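Local atomic coordinates of diol-dehydratase (Roseburia inulinivorans, PDB entry 5I2A), a protein that probably dehydrates 1,2-propanediol as a B12-independent lyase of the glycyl radical enzyme family. Residues N549-Q554 and G687-G692; S284-R289 and N434-V439; T797-Q802 and D832-T837; H787-V792 and R814-S819; A32-I37 and T87-S92. All blocks are in the same frame, centred on the assembly; numbering follows the deposited sequence.

Contact 1: N549-Q554 and G687-G692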
# COMPACT_ATOMS: atom_id res chain seq x y z
N ASN A 549 -17.81 4.84 7.43
CA ASN A 549 -17.41 4.36 6.13
C ASN A 549 -18.50 3.51 5.52
O ASN A 549 -18.96 2.55 6.15
CB ASN A 549 -16.12 3.56 6.23
CG ASN A 549 -14.95 4.44 6.58
OD1 ASN A 549 -14.44 5.15 5.74
ND2 ASN A 549 -14.55 4.42 7.84
N PHE A 550 -18.93 3.87 4.32
CA PHE A 550 -19.96 3.11 3.63
C PHE A 550 -19.60 2.87 2.17
O PHE A 550 -18.68 3.50 1.63
CB PHE A 550 -21.33 3.82 3.70
CG PHE A 550 -21.79 4.15 5.10
CD1 PHE A 550 -22.27 3.16 5.94
CD2 PHE A 550 -21.77 5.46 5.57
CE1 PHE A 550 -22.71 3.47 7.23
CE2 PHE A 550 -22.19 5.78 6.85
CZ PHE A 550 -22.66 4.77 7.69
N THR A 551 -20.34 1.97 1.54
CA THR A 551 -20.40 1.90 0.09
C THR A 551 -21.87 1.85 -0.31
O THR A 551 -22.63 1.03 0.21
CB THR A 551 -19.62 0.68 -0.46
OG1 THR A 551 -18.27 0.70 0.02
CG2 THR A 551 -19.61 0.71 -1.99
N GLY A 552 -22.28 2.73 -1.21
CA GLY A 552 -23.69 2.89 -1.53
C GLY A 552 -23.99 2.71 -3.02
O GLY A 552 -23.84 3.66 -3.80
N PRO A 553 -24.39 1.50 -3.42
CA PRO A 553 -24.77 1.20 -4.81
C PRO A 553 -26.29 1.19 -5.00
O PRO A 553 -27.03 0.77 -4.10
CB PRO A 553 -24.16 -0.19 -5.03
CG PRO A 553 -24.33 -0.86 -3.68
CD PRO A 553 -24.29 0.26 -2.62
N GLN A 554 -26.75 1.61 -6.18
CA GLN A 554 -28.16 1.87 -6.44
C GLN A 554 -28.90 0.79 -7.24
O GLN A 554 -28.41 0.34 -8.29
CB GLN A 554 -28.30 3.20 -7.19
CG GLN A 554 -28.23 4.42 -6.30
CD GLN A 554 -27.15 4.32 -5.24
OE1 GLN A 554 -27.41 3.91 -4.12
NE2 GLN A 554 -25.92 4.69 -5.60
N GLY A 687 -16.03 -0.39 6.66
CA GLY A 687 -17.44 -0.08 6.80
C GLY A 687 -18.35 -1.04 6.05
O GLY A 687 -17.91 -2.06 5.52
N MET A 688 -19.64 -0.72 6.03
CA MET A 688 -20.66 -1.58 5.48
C MET A 688 -21.22 -1.02 4.18
O MET A 688 -21.26 0.20 3.97
CB MET A 688 -21.81 -1.78 6.47
CG MET A 688 -21.39 -2.31 7.86
SD MET A 688 -20.59 -3.94 7.81
CE MET A 688 -21.89 -4.96 7.08
N TYR A 689 -21.70 -1.91 3.33
CA TYR A 689 -22.54 -1.52 2.23
C TYR A 689 -23.93 -1.13 2.74
O TYR A 689 -24.38 -1.61 3.78
CB TYR A 689 -22.65 -2.66 1.22
CG TYR A 689 -21.48 -2.72 0.26
CD1 TYR A 689 -20.21 -3.08 0.70
CD2 TYR A 689 -21.65 -2.41 -1.07
CE1 TYR A 689 -19.13 -3.11 -0.17
CE2 TYR A 689 -20.60 -2.46 -1.95
CZ TYR A 689 -19.34 -2.79 -1.51
OH TYR A 689 -18.30 -2.82 -2.40
N GLN A 690 -24.58 -0.24 2.01
CA GLN A 690 -25.97 0.09 2.25
C GLN A 690 -26.60 0.46 0.91
O GLN A 690 -26.07 1.31 0.18
CB GLN A 690 -26.12 1.23 3.27
CG GLN A 690 -25.09 2.35 3.16
CD GLN A 690 -25.41 3.55 4.06
OE1 GLN A 690 -26.17 3.44 5.03
NE2 GLN A 690 -24.87 4.71 3.71
N ALA A 691 -27.70 -0.20 0.57
CA ALA A 691 -28.41 0.08 -0.68
C ALA A 691 -28.97 1.50 -0.77
O ALA A 691 -29.44 2.06 0.22
CB ALA A 691 -29.56 -0.93 -0.86
N GLY A 692 -28.91 2.06 -1.97
CA GLY A 692 -29.76 3.18 -2.34
C GLY A 692 -30.68 2.76 -3.47
O GLY A 692 -30.46 1.73 -4.12
O HOH W 1 -20.41 1.21 8.14
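Thr551 O takes the N-H of Gln690 at 2.9 Å, and the CA of Tyr689 approaches the same oxygen in a CA-H...O contact. The bond belongs to a parallel beta pairing, in which strand 688-689 joins the longer strand 548-556 within a small mixed sheet. Thr551 N bonds back to Met688 O (3.1 Å). At the start of the ladder the link from Met688 N to Asn549 O is weak, and a water that donates to Asn549 O and accepts from Met688 N supplements it. On one face of the sheet the Gln690 amide stacks on the Phe550 ring, planes 16° apart, with Gln690 NE2 3.4 Å from Phe550 CG; Ser750 holds Gln690 OE1. On the other face Thr551 CB sits over the middle of the Tyr689 ring, 3.5 Å from its centroid, a CH-pi contact. At chi1 -55° Thr551 CG2 is anti to the backbone N, and this methyl lies over the ring's rim, near CE2 and CZ. Tyr689 OH bonds to Asn512 of helix 489-521, which backs this face. Beyond Gly552 a single bridge pairs Gln554 with Gly692, where Gly692 N bonds to Pro553 O at 3.1 Å and 173°.

Contact 2: S284-R289 and N434-V439. With EDO (1,2-ethanediol), chain C.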
# COMPACT_ATOMS: atom_id res chain seq x y z
N SER A 284 -20.55 15.35 -6.44
CA SER A 284 -21.36 15.37 -5.22
C SER A 284 -20.60 15.90 -4.00
O SER A 284 -20.83 15.47 -2.87
CB SER A 284 -21.93 13.98 -4.92
OG SER A 284 -22.81 13.60 -5.95
N ILE A 285 -19.70 16.84 -4.24
CA ILE A 285 -19.14 17.66 -3.18
C ILE A 285 -20.28 18.58 -2.72
O ILE A 285 -20.65 19.55 -3.41
CB ILE A 285 -17.92 18.46 -3.67
CG1 ILE A 285 -16.84 17.50 -4.20
CG2 ILE A 285 -17.39 19.38 -2.57
CD1 ILE A 285 -16.38 16.43 -3.18
N SER A 286 -20.86 18.26 -1.57
CA SER A 286 -22.13 18.86 -1.17
C SER A 286 -22.00 19.84 -0.01
O SER A 286 -21.63 19.46 1.10
CB SER A 286 -23.13 17.76 -0.82
OG SER A 286 -23.28 16.86 -1.90
N PRO A 287 -22.31 21.12 -0.27
CA PRO A 287 -22.25 22.17 0.75
C PRO A 287 -23.00 21.82 2.03
O PRO A 287 -22.61 22.27 3.10
CB PRO A 287 -22.88 23.38 0.05
CG PRO A 287 -22.51 23.17 -1.39
CD PRO A 287 -22.65 21.67 -1.60
N GLY A 288 -24.05 21.01 1.95
CA GLY A 288 -24.73 20.57 3.16
C GLY A 288 -25.51 21.71 3.82
O GLY A 288 -26.13 22.52 3.12
N ARG A 289 -25.47 21.79 5.16
CA ARG A 289 -26.32 22.73 5.91
C ARG A 289 -25.76 24.16 5.91
O ARG A 289 -25.43 24.72 6.95
CB ARG A 289 -26.51 22.24 7.35
CG ARG A 289 -26.96 20.79 7.48
CD ARG A 289 -27.41 20.51 8.91
NE ARG A 289 -28.73 21.08 9.17
CZ ARG A 289 -29.34 21.03 10.36
NH1 ARG A 289 -28.75 20.45 11.40
NH2 ARG A 289 -30.54 21.57 10.50
N ASN A 434 -27.01 16.07 6.52
CA ASN A 434 -27.48 16.70 5.30
C ASN A 434 -27.49 15.66 4.18
O ASN A 434 -27.24 14.48 4.42
CB ASN A 434 -26.64 17.93 4.93
CG ASN A 434 -25.18 17.62 4.72
OD1 ASN A 434 -24.34 17.93 5.57
ND2 ASN A 434 -24.84 17.05 3.57
N ILE A 435 -27.82 16.10 2.98
CA ILE A 435 -27.92 15.20 1.84
C ILE A 435 -26.67 15.33 0.96
O ILE A 435 -26.12 16.41 0.80
CB ILE A 435 -29.20 15.46 1.02
CG1 ILE A 435 -30.45 15.13 1.86
CG2 ILE A 435 -29.22 14.64 -0.28
CD1 ILE A 435 -30.54 13.67 2.36
N ILE A 436 -26.20 14.20 0.45
CA ILE A 436 -25.10 14.15 -0.49
C ILE A 436 -25.66 13.92 -1.88
O ILE A 436 -26.49 13.03 -2.06
CB ILE A 436 -24.12 13.00 -0.16
CG1 ILE A 436 -23.53 13.16 1.25
CG2 ILE A 436 -23.05 12.86 -1.26
CD1 ILE A 436 -22.66 14.39 1.45
N GLY A 437 -25.19 14.69 -2.86
CA GLY A 437 -25.52 14.42 -4.25
C GLY A 437 -27.01 14.49 -4.57
O GLY A 437 -27.60 15.57 -4.59
N CYS A 438 -27.61 13.33 -4.82
CA CYS A 438 -29.03 13.25 -5.17
C CYS A 438 -29.93 13.09 -3.93
O CYS A 438 -30.74 13.97 -3.64
CB CYS A 438 -29.28 12.09 -6.13
SG CYS A 438 -28.61 12.36 -7.82
N VAL A 439 -29.81 11.98 -3.20
CA VAL A 439 -30.71 11.69 -2.09
C VAL A 439 -30.02 10.97 -0.92
O VAL A 439 -30.69 10.39 -0.06
CB VAL A 439 -31.89 10.82 -2.53
CG1 VAL A 439 -32.77 11.53 -3.56
CG2 VAL A 439 -31.41 9.49 -3.06
C1 EDO C . -25.43 11.10 -6.76
O1 EDO C . -24.67 11.48 -5.62
C2 EDO C . -24.59 11.44 -8.00
O2 EDO C . -23.43 10.60 -8.11
O HOH W 2 -23.34 20.46 6.80
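Ser286 turns its hydroxyl at the end of strand 434-436, where Ser286 OG accepts the N-H of Gly437 at 3.0 Å, almost straight at 170°. The same OG donates to Ser284 O from well above that carbonyl plane, and Asn346 N adds a weak bond. With OG anti to the carbonyl carbon (chi1 -56°), it reaches both Ser284 O and Gly437 N. Ser284 also points at Gly437: Ser284 OG, 3.3 Å from Gly437 CA, donates to O1 of a bound 1,2-ethanediol at 2.8 Å. This diol, probably from the crystallisation liquor, is gripped as well by His166, His283, Glu440 and Asp452, and Cys438 SG comes within 3.6 Å of its C1. Such a cysteine on a tight turn is consistent with the Cys loop of glycyl radical enzymes, here beside the bound diol. At the other end Asn434 CG lies 3.4 Å from Gly288 CA. Arg289 CG passes Asn434 CB at 3.8 Å, its guanidinium running on to Asn432, Gly350 and Gln352. A water ties Asn434 OD1 to Arg289 N, while Thr168 holds ND2. Strand 165-167 flanks Ser284 and Ile436, strand 346-350 covers Asn434 and Ile435, and helix 262-279 packs on Ile285 and Pro287.

Contact 3: T797-Q802 and D832-T837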
# COMPACT_ATOMS: atom_id res chain seq x y z
N THR A 797 -45.62 22.46 -22.94
CA THR A 797 -44.39 23.22 -22.76
C THR A 797 -43.16 22.39 -23.12
O THR A 797 -42.25 22.86 -23.81
CB THR A 797 -44.24 23.73 -21.32
OG1 THR A 797 -45.26 24.69 -21.05
CG2 THR A 797 -42.88 24.37 -21.10
N LEU A 798 -43.13 21.15 -22.67
CA LEU A 798 -41.98 20.29 -22.93
C LEU A 798 -41.90 19.92 -24.41
O LEU A 798 -40.82 19.93 -24.98
CB LEU A 798 -42.03 19.02 -22.07
CG LEU A 798 -41.98 19.21 -20.55
CD1 LEU A 798 -41.96 17.87 -19.87
CD2 LEU A 798 -40.79 20.04 -20.13
N LEU A 799 -43.04 19.61 -25.03
CA LEU A 799 -43.08 19.31 -26.46
C LEU A 799 -42.63 20.51 -27.29
O LEU A 799 -41.85 20.35 -28.21
CB LEU A 799 -44.48 18.86 -26.90
CG LEU A 799 -44.95 17.53 -26.31
CD1 LEU A 799 -46.39 17.23 -26.70
CD2 LEU A 799 -44.03 16.39 -26.74
N ASP A 800 -43.11 21.71 -26.95
CA ASP A 800 -42.69 22.91 -27.67
C ASP A 800 -41.19 23.17 -27.52
O ASP A 800 -40.54 23.66 -28.44
CB ASP A 800 -43.48 24.14 -27.22
CG ASP A 800 -43.42 25.28 -28.24
OD1 ASP A 800 -43.52 24.99 -29.44
OD2 ASP A 800 -43.28 26.46 -27.86
N ALA A 801 -40.64 22.87 -26.34
CA ALA A 801 -39.21 23.07 -26.09
C ALA A 801 -38.38 22.08 -26.91
O ALA A 801 -37.24 22.37 -27.28
CB ALA A 801 -38.89 22.93 -24.61
N GLN A 802 -38.96 20.92 -27.22
CA GLN A 802 -38.32 19.98 -28.13
C GLN A 802 -38.33 20.51 -29.55
O GLN A 802 -37.32 20.44 -30.23
CB GLN A 802 -39.01 18.62 -28.09
CG GLN A 802 -38.61 17.76 -26.92
CD GLN A 802 -39.03 16.31 -27.10
OE1 GLN A 802 -40.12 16.03 -27.58
NE2 GLN A 802 -38.15 15.38 -26.71
N ASP A 832 -38.08 10.59 -21.87
CA ASP A 832 -38.36 9.89 -20.63
C ASP A 832 -39.08 10.82 -19.65
O ASP A 832 -40.05 10.44 -19.01
CB ASP A 832 -37.08 9.34 -19.99
CG ASP A 832 -37.37 8.35 -18.86
OD1 ASP A 832 -38.13 7.40 -19.09
OD2 ASP A 832 -36.85 8.53 -17.74
N ILE A 833 -38.59 12.05 -19.56
CA ILE A 833 -39.15 13.04 -18.65
C ILE A 833 -40.58 13.41 -19.08
O ILE A 833 -41.48 13.51 -18.25
CB ILE A 833 -38.24 14.28 -18.58
CG1 ILE A 833 -36.90 13.88 -17.94
CG2 ILE A 833 -38.91 15.42 -17.81
CD1 ILE A 833 -35.87 14.99 -17.86
N ILE A 834 -40.78 13.54 -20.38
CA ILE A 834 -42.09 13.90 -20.92
C ILE A 834 -43.15 12.83 -20.65
O ILE A 834 -44.28 13.16 -20.33
CB ILE A 834 -42.00 14.19 -22.44
CG1 ILE A 834 -41.28 15.52 -22.67
CG2 ILE A 834 -43.38 14.22 -23.06
CD1 ILE A 834 -40.84 15.77 -24.12
N LYS A 835 -42.81 11.55 -20.78
CA LYS A 835 -43.85 10.55 -20.62
C LYS A 835 -44.16 10.22 -19.15
O LYS A 835 -45.06 9.44 -18.88
CB LYS A 835 -43.50 9.27 -21.37
CG LYS A 835 -42.59 8.32 -20.65
CD LYS A 835 -42.53 6.97 -21.36
CE LYS A 835 -41.56 6.02 -20.64
NZ LYS A 835 -40.13 6.43 -20.81
N ARG A 836 -43.42 10.80 -18.21
CA ARG A 836 -43.73 10.61 -16.79
C ARG A 836 -45.17 11.01 -16.52
O ARG A 836 -45.68 11.96 -17.11
CB ARG A 836 -42.79 11.41 -15.90
CG ARG A 836 -41.36 10.87 -15.87
CD ARG A 836 -40.47 11.77 -15.03
NE ARG A 836 -39.07 11.38 -15.09
CZ ARG A 836 -38.08 12.06 -14.51
NH1 ARG A 836 -38.35 13.16 -13.81
NH2 ARG A 836 -36.83 11.63 -14.62
N THR A 837 -45.84 10.25 -15.66
CA THR A 837 -47.25 10.50 -15.33
C THR A 837 -47.47 11.92 -14.81
O THR A 837 -46.79 12.38 -13.90
CB THR A 837 -47.76 9.51 -14.29
OG1 THR A 837 -47.37 8.18 -14.66
CG2 THR A 837 -49.28 9.58 -14.18
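Helices 795-803 and 827-835 come together at Leu798 and Ile834, whose CA atoms are 6.7 Å apart, and no hydrogen bond crosses between the two segments. Ile834 is the centre of the contact. CG1 lies anti to its carbonyl carbon (chi1 -72°) and the branch runs on extended, which sends CD1 out among Leu798, Leu799 and Gln802. The side chains of Leu798 and Ile834 run antiparallel, flank to flank: Leu798 CB rests on Ile834 CG1 at 3.6 Å, and Leu798 CD1 lies against the same CG1 at 3.7 Å. Leu799 adds a looser touch at the exposed border, through CD2 to Ile834 CD1. Gln802 meets the end of Ile834 head-on, its amide against the methyl, with Gln802 CD and OE1 each 3.5 Å from Ile834 CD1 and NE2 slightly farther off. NE2 bonds to Asp831 and Gln830, just ahead of 832-837. With an alanine at Gln802 the amide cover of Ile834 CD1 would be gone, and Asp831 and Gln830 would probably lose a shared donor that ties the two helices. Val813 of strand 812-814 touches both Leu798 and Ile833. No charge pair crosses the contact; Lys835 NZ bridges to Asp832 OD1 at 2.8 Å within its own segment. The chemistry is therefore that of a small, mainly apolar patch with little directional demand, and the directional bonds beside it come from the Gln802 amide to Asp831 and Gln830.

Contact 4: H787-V792 and R814-S819; sequences HMQFNV and RVAGYS
Arg814 can be followed outward from CB, which lies 3.4 Å from Asn791 OD1, beside the Asn791 amide that bonds the arginine's own N and O. Asn791 OD1 accepts Arg814 N at 2.7 Å, and Asn791 ND2 donates to Arg814 O at 2.9 Å, each partner only moderately tilted from the carbonyl plane. This two-bond grip spans one residue where strand 812-814 ends. A leucine in place of Asn791 would remove both bonds and would probably leave the Arg814 N-H without its mate and the start of the loop freer to shift. CG of Arg814 is anti to the backbone N (chi1 -168°), and a bend at chi2 turns the chain beside Gln789, whose CD is 4.1 Å from Arg814 CG and 3.2 Å from Arg814 NE; Arg814 CD, between them, passes the same amide. The Gln789 amide stands nearly perpendicular to the guanidinium, at 77°, with Gln789 CD at the guanidinium edge. At the tip, NH2 lies by the end of that amide, Arg814 NH1 donates in plane to Ser819 OG at 3.1 Å, and Tyr818 N lies 3.2 Å above the centre of one guanidinium face. The loop is thus wrapped round its own arginine, and Val815 N bonds to Tyr818 O across the turn. Gly817 has backbone angles that a side chain would jam. This is the glycyl radical loop of the family, inserted beside strand 787-792, and Gly817 is the residue predicted to carry the radical, which is absent here.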
# COMPACT_ATOMS: atom_id res chain seq x y z
N HIS A 787 -38.33 10.55 0.81
CA HIS A 787 -37.99 11.66 -0.07
C HIS A 787 -39.02 11.84 -1.18
O HIS A 787 -39.57 10.87 -1.69
CB HIS A 787 -36.61 11.43 -0.70
CG HIS A 787 -36.43 12.16 -1.99
ND1 HIS A 787 -36.86 11.65 -3.19
CD2 HIS A 787 -35.90 13.37 -2.26
CE1 HIS A 787 -36.59 12.52 -4.15
NE2 HIS A 787 -36.00 13.57 -3.61
N MET A 788 -39.27 13.10 -1.56
CA MET A 788 -40.11 13.41 -2.72
C MET A 788 -39.58 14.64 -3.43
O MET A 788 -39.05 15.55 -2.79
CB MET A 788 -41.57 13.66 -2.33
CG MET A 788 -42.42 12.43 -2.18
SD MET A 788 -44.17 12.87 -1.98
CE MET A 788 -44.80 12.68 -3.66
N GLN A 789 -39.76 14.68 -4.74
CA GLN A 789 -39.41 15.87 -5.52
C GLN A 789 -40.28 15.96 -6.77
O GLN A 789 -40.80 14.96 -7.25
CB GLN A 789 -37.94 15.84 -5.91
CG GLN A 789 -37.62 14.66 -6.81
CD GLN A 789 -36.13 14.49 -7.07
OE1 GLN A 789 -35.73 14.09 -8.17
NE2 GLN A 789 -35.30 14.80 -6.08
N PHE A 790 -40.41 17.18 -7.30
CA PHE A 790 -41.48 17.47 -8.24
C PHE A 790 -41.06 18.28 -9.46
O PHE A 790 -40.39 19.31 -9.35
CB PHE A 790 -42.60 18.24 -7.54
CG PHE A 790 -43.13 17.55 -6.32
CD1 PHE A 790 -42.49 17.68 -5.10
CD2 PHE A 790 -44.28 16.79 -6.39
CE1 PHE A 790 -42.99 17.05 -3.97
CE2 PHE A 790 -44.78 16.17 -5.28
CZ PHE A 790 -44.13 16.30 -4.07
N ASN A 791 -41.48 17.79 -10.62
CA ASN A 791 -41.62 18.64 -11.79
C ASN A 791 -42.97 19.33 -11.70
O ASN A 791 -43.95 18.73 -11.24
CB ASN A 791 -41.55 17.83 -13.09
CG ASN A 791 -40.15 17.72 -13.62
OD1 ASN A 791 -39.49 18.73 -13.88
ND2 ASN A 791 -39.67 16.48 -13.77
N VAL A 792 -43.03 20.58 -12.12
CA VAL A 792 -44.31 21.29 -12.24
C VAL A 792 -44.33 21.95 -13.61
O VAL A 792 -43.69 22.97 -13.82
CB VAL A 792 -44.51 22.33 -11.13
CG1 VAL A 792 -45.88 23.04 -11.30
CG2 VAL A 792 -44.44 21.66 -9.74
N ARG A 814 -36.81 18.95 -13.55
CA ARG A 814 -36.28 18.00 -12.59
C ARG A 814 -35.97 16.70 -13.31
O ARG A 814 -36.84 16.16 -13.98
CB ARG A 814 -37.27 17.74 -11.46
CG ARG A 814 -36.66 16.99 -10.29
CD ARG A 814 -35.51 17.80 -9.66
NE ARG A 814 -34.96 17.16 -8.45
CZ ARG A 814 -33.99 17.70 -7.71
NH1 ARG A 814 -33.46 18.87 -8.04
NH2 ARG A 814 -33.56 17.06 -6.63
N VAL A 815 -34.74 16.21 -13.18
CA VAL A 815 -34.40 14.90 -13.73
C VAL A 815 -34.63 13.82 -12.66
O VAL A 815 -35.72 13.28 -12.57
CB VAL A 815 -32.94 14.85 -14.26
CG1 VAL A 815 -32.65 13.51 -14.90
CG2 VAL A 815 -32.71 15.96 -15.27
N ALA A 816 -33.62 13.52 -11.85
CA ALA A 816 -33.84 12.70 -10.65
C ALA A 816 -32.77 12.98 -9.62
O ALA A 816 -31.64 12.53 -9.75
CB ALA A 816 -33.87 11.22 -11.01
N GLY A 817 -33.12 13.75 -8.60
CA GLY A 817 -32.19 14.11 -7.55
C GLY A 817 -31.38 15.34 -7.90
O GLY A 817 -30.51 15.75 -7.13
N TYR A 818 -31.69 15.92 -9.07
CA TYR A 818 -31.04 17.14 -9.56
C TYR A 818 -31.88 17.74 -10.66
O TYR A 818 -32.70 17.06 -11.26
CB TYR A 818 -29.63 16.86 -10.09
CG TYR A 818 -29.57 16.09 -11.40
CD1 TYR A 818 -29.90 14.74 -11.45
CD2 TYR A 818 -29.15 16.70 -12.58
CE1 TYR A 818 -29.81 14.00 -12.64
CE2 TYR A 818 -29.07 15.98 -13.79
CZ TYR A 818 -29.39 14.64 -13.81
OH TYR A 818 -29.31 13.92 -14.98
N SER A 819 -31.63 19.01 -10.93
CA SER A 819 -32.32 19.72 -12.00
C SER A 819 -31.35 20.02 -13.12
O SER A 819 -30.13 20.01 -12.91
CB SER A 819 -32.94 21.02 -11.47
OG SER A 819 -33.92 20.72 -10.47

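Contact 5: A32-I37 and T87-S92; sequences ARAELI and TYPEFS
A bidentate, end-on salt bridge joins the first turn of helix 32-43 to loop 87-92, in the helical N-terminal part of the chain. Arg33 reaches out extended from CG to NE, with CG anti to the backbone N (chi1 -170°), and the turn at chi4 (-77°) brings its guanidinium nearly coplanar with the Glu90 carboxylate. Arg33 NH2 meets Glu90 OE1 at 2.7 Å and Arg33 NH1 meets Glu90 OE2 at 3.0 Å, each on the syn lone pair. Arg33 NH1 also donates to Thr87 O at 3.2 Å, in the carbonyl plane, so one arginine holds both Thr87 and Glu90. Against one face of the guanidinium lies Tyr88, its CD2 3.2 Å from the Arg33 plane and over the centre, the ring tilted 26°; Arg33 CD makes a CH-pi contact over the ring face. NE bonds to Ile278 O, and Tyr88 OH to Gln277 O, which ties the pair to helix 262-279. The buried ion pair is thus fixed in rotation by bonds at NE, NH1 and NH2. Next to it, Ile37 CG2 and Ala34 CB both pack on Pro89 CG, each at 4.1 Å. One water accepts from two backbone donors, Ala34 N and Thr87 N, each 3.0 Å away.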
# COMPACT_ATOMS: atom_id res chain seq x y z
N ALA A 32 -4.37 22.33 -18.76
CA ALA A 32 -3.39 22.79 -17.79
C ALA A 32 -3.23 21.86 -16.57
O ALA A 32 -2.12 21.60 -16.14
CB ALA A 32 -3.73 24.19 -17.32
N ARG A 33 -4.33 21.36 -16.00
CA ARG A 33 -4.22 20.49 -14.82
C ARG A 33 -3.41 19.23 -15.14
O ARG A 33 -2.56 18.82 -14.37
CB ARG A 33 -5.59 20.08 -14.28
CG ARG A 33 -5.51 19.37 -12.91
CD ARG A 33 -6.87 18.90 -12.38
NE ARG A 33 -6.71 18.17 -11.13
CZ ARG A 33 -6.27 16.91 -11.04
NH1 ARG A 33 -5.97 16.23 -12.14
NH2 ARG A 33 -6.15 16.33 -9.85
N ALA A 34 -3.71 18.63 -16.29
CA ALA A 34 -3.06 17.39 -16.67
C ALA A 34 -1.57 17.62 -16.84
O ALA A 34 -0.75 16.81 -16.43
CB ALA A 34 -3.67 16.83 -17.94
N GLU A 35 -1.21 18.76 -17.43
CA GLU A 35 0.20 19.10 -17.57
C GLU A 35 0.87 19.29 -16.21
O GLU A 35 1.99 18.83 -15.99
CB GLU A 35 0.37 20.37 -18.41
CG GLU A 35 0.04 20.14 -19.87
CD GLU A 35 0.26 21.36 -20.74
OE1 GLU A 35 0.20 22.49 -20.22
OE2 GLU A 35 0.51 21.18 -21.94
N LEU A 36 0.19 19.97 -15.30
CA LEU A 36 0.79 20.26 -14.01
C LEU A 36 0.90 19.04 -13.09
O LEU A 36 1.89 18.90 -12.38
CB LEU A 36 0.02 21.38 -13.31
CG LEU A 36 0.14 22.75 -14.00
CD1 LEU A 36 -0.89 23.73 -13.44
CD2 LEU A 36 1.56 23.31 -13.88
N ILE A 37 -0.08 18.15 -13.12
CA ILE A 37 0.01 16.95 -12.28
C ILE A 37 1.12 16.04 -12.81
O ILE A 37 1.88 15.47 -12.03
CB ILE A 37 -1.35 16.21 -12.18
CG1 ILE A 37 -1.29 15.17 -11.05
CG2 ILE A 37 -1.78 15.60 -13.52
CD1 ILE A 37 -2.62 14.49 -10.78
N THR A 87 -8.88 18.12 -16.71
CA THR A 87 -8.90 16.67 -16.84
C THR A 87 -8.09 16.01 -15.71
O THR A 87 -7.31 16.66 -15.04
CB THR A 87 -8.33 16.19 -18.20
OG1 THR A 87 -6.94 16.51 -18.30
CG2 THR A 87 -9.09 16.85 -19.36
N TYR A 88 -8.34 14.72 -15.50
CA TYR A 88 -7.86 14.02 -14.32
C TYR A 88 -7.27 12.67 -14.73
O TYR A 88 -7.85 11.61 -14.46
CB TYR A 88 -9.01 13.88 -13.28
CG TYR A 88 -9.52 15.24 -12.82
CD1 TYR A 88 -10.30 16.03 -13.66
CD2 TYR A 88 -9.20 15.75 -11.55
CE1 TYR A 88 -10.73 17.29 -13.27
CE2 TYR A 88 -9.64 17.00 -11.15
CZ TYR A 88 -10.41 17.77 -12.02
OH TYR A 88 -10.85 19.01 -11.67
N PRO A 89 -6.12 12.70 -15.41
CA PRO A 89 -5.54 11.47 -15.95
C PRO A 89 -5.08 10.48 -14.87
O PRO A 89 -4.84 9.33 -15.20
CB PRO A 89 -4.33 11.97 -16.76
CG PRO A 89 -3.94 13.24 -16.08
CD PRO A 89 -5.26 13.87 -15.67
N GLU A 90 -4.98 10.92 -13.62
CA GLU A 90 -4.60 10.01 -12.53
C GLU A 90 -5.66 8.91 -12.36
O GLU A 90 -5.37 7.84 -11.84
CB GLU A 90 -4.40 10.77 -11.21
CG GLU A 90 -5.66 11.39 -10.60
CD GLU A 90 -5.84 12.87 -10.96
OE1 GLU A 90 -6.27 13.66 -10.09
OE2 GLU A 90 -5.56 13.25 -12.11
N PHE A 91 -6.89 9.18 -12.80
CA PHE A 91 -7.95 8.18 -12.70
C PHE A 91 -8.12 7.43 -14.02
O PHE A 91 -8.07 6.22 -14.04
CB PHE A 91 -9.28 8.82 -12.27
CG PHE A 91 -9.18 9.56 -10.97
CD1 PHE A 91 -8.93 8.88 -9.78
CD2 PHE A 91 -9.31 10.95 -10.92
CE1 PHE A 91 -8.81 9.57 -8.57
CE2 PHE A 91 -9.20 11.64 -9.72
CZ PHE A 91 -8.95 10.96 -8.55
N SER A 92 -8.29 8.17 -15.11
CA SER A 92 -8.36 7.59 -16.45
C SER A 92 -8.23 8.68 -17.50
O SER A 92 -8.44 9.86 -17.21
CB SER A 92 -9.67 6.83 -16.67
OG SER A 92 -10.76 7.74 -16.74
O HOH W 3 -6.26 19.09 -17.71

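Overall arrangement
From the N terminus, contact 5 closes first, tying helix 32-43 to the loop at 87-92. Contact 2 then spans 144 residues, bringing 284-289 to the turn at 434-439, and contact 1 follows, joining strand 548-556 to 688-689 over a largely helical interval. These three lie in series within the pyruvate formate lyase-like range. Contacts 4 and 3 cross near the C terminus: strand 787-792 leads into helix 795-803, then 814-819 returns to the strand before 832-837 meets the helix. Arg836 NH2 probably bonds to Val815 O, linking contacts 3 and 4. Contacts 2 and 4 meet at the core, where Cys438 CB lies 3.8 Å from Gly817 CA.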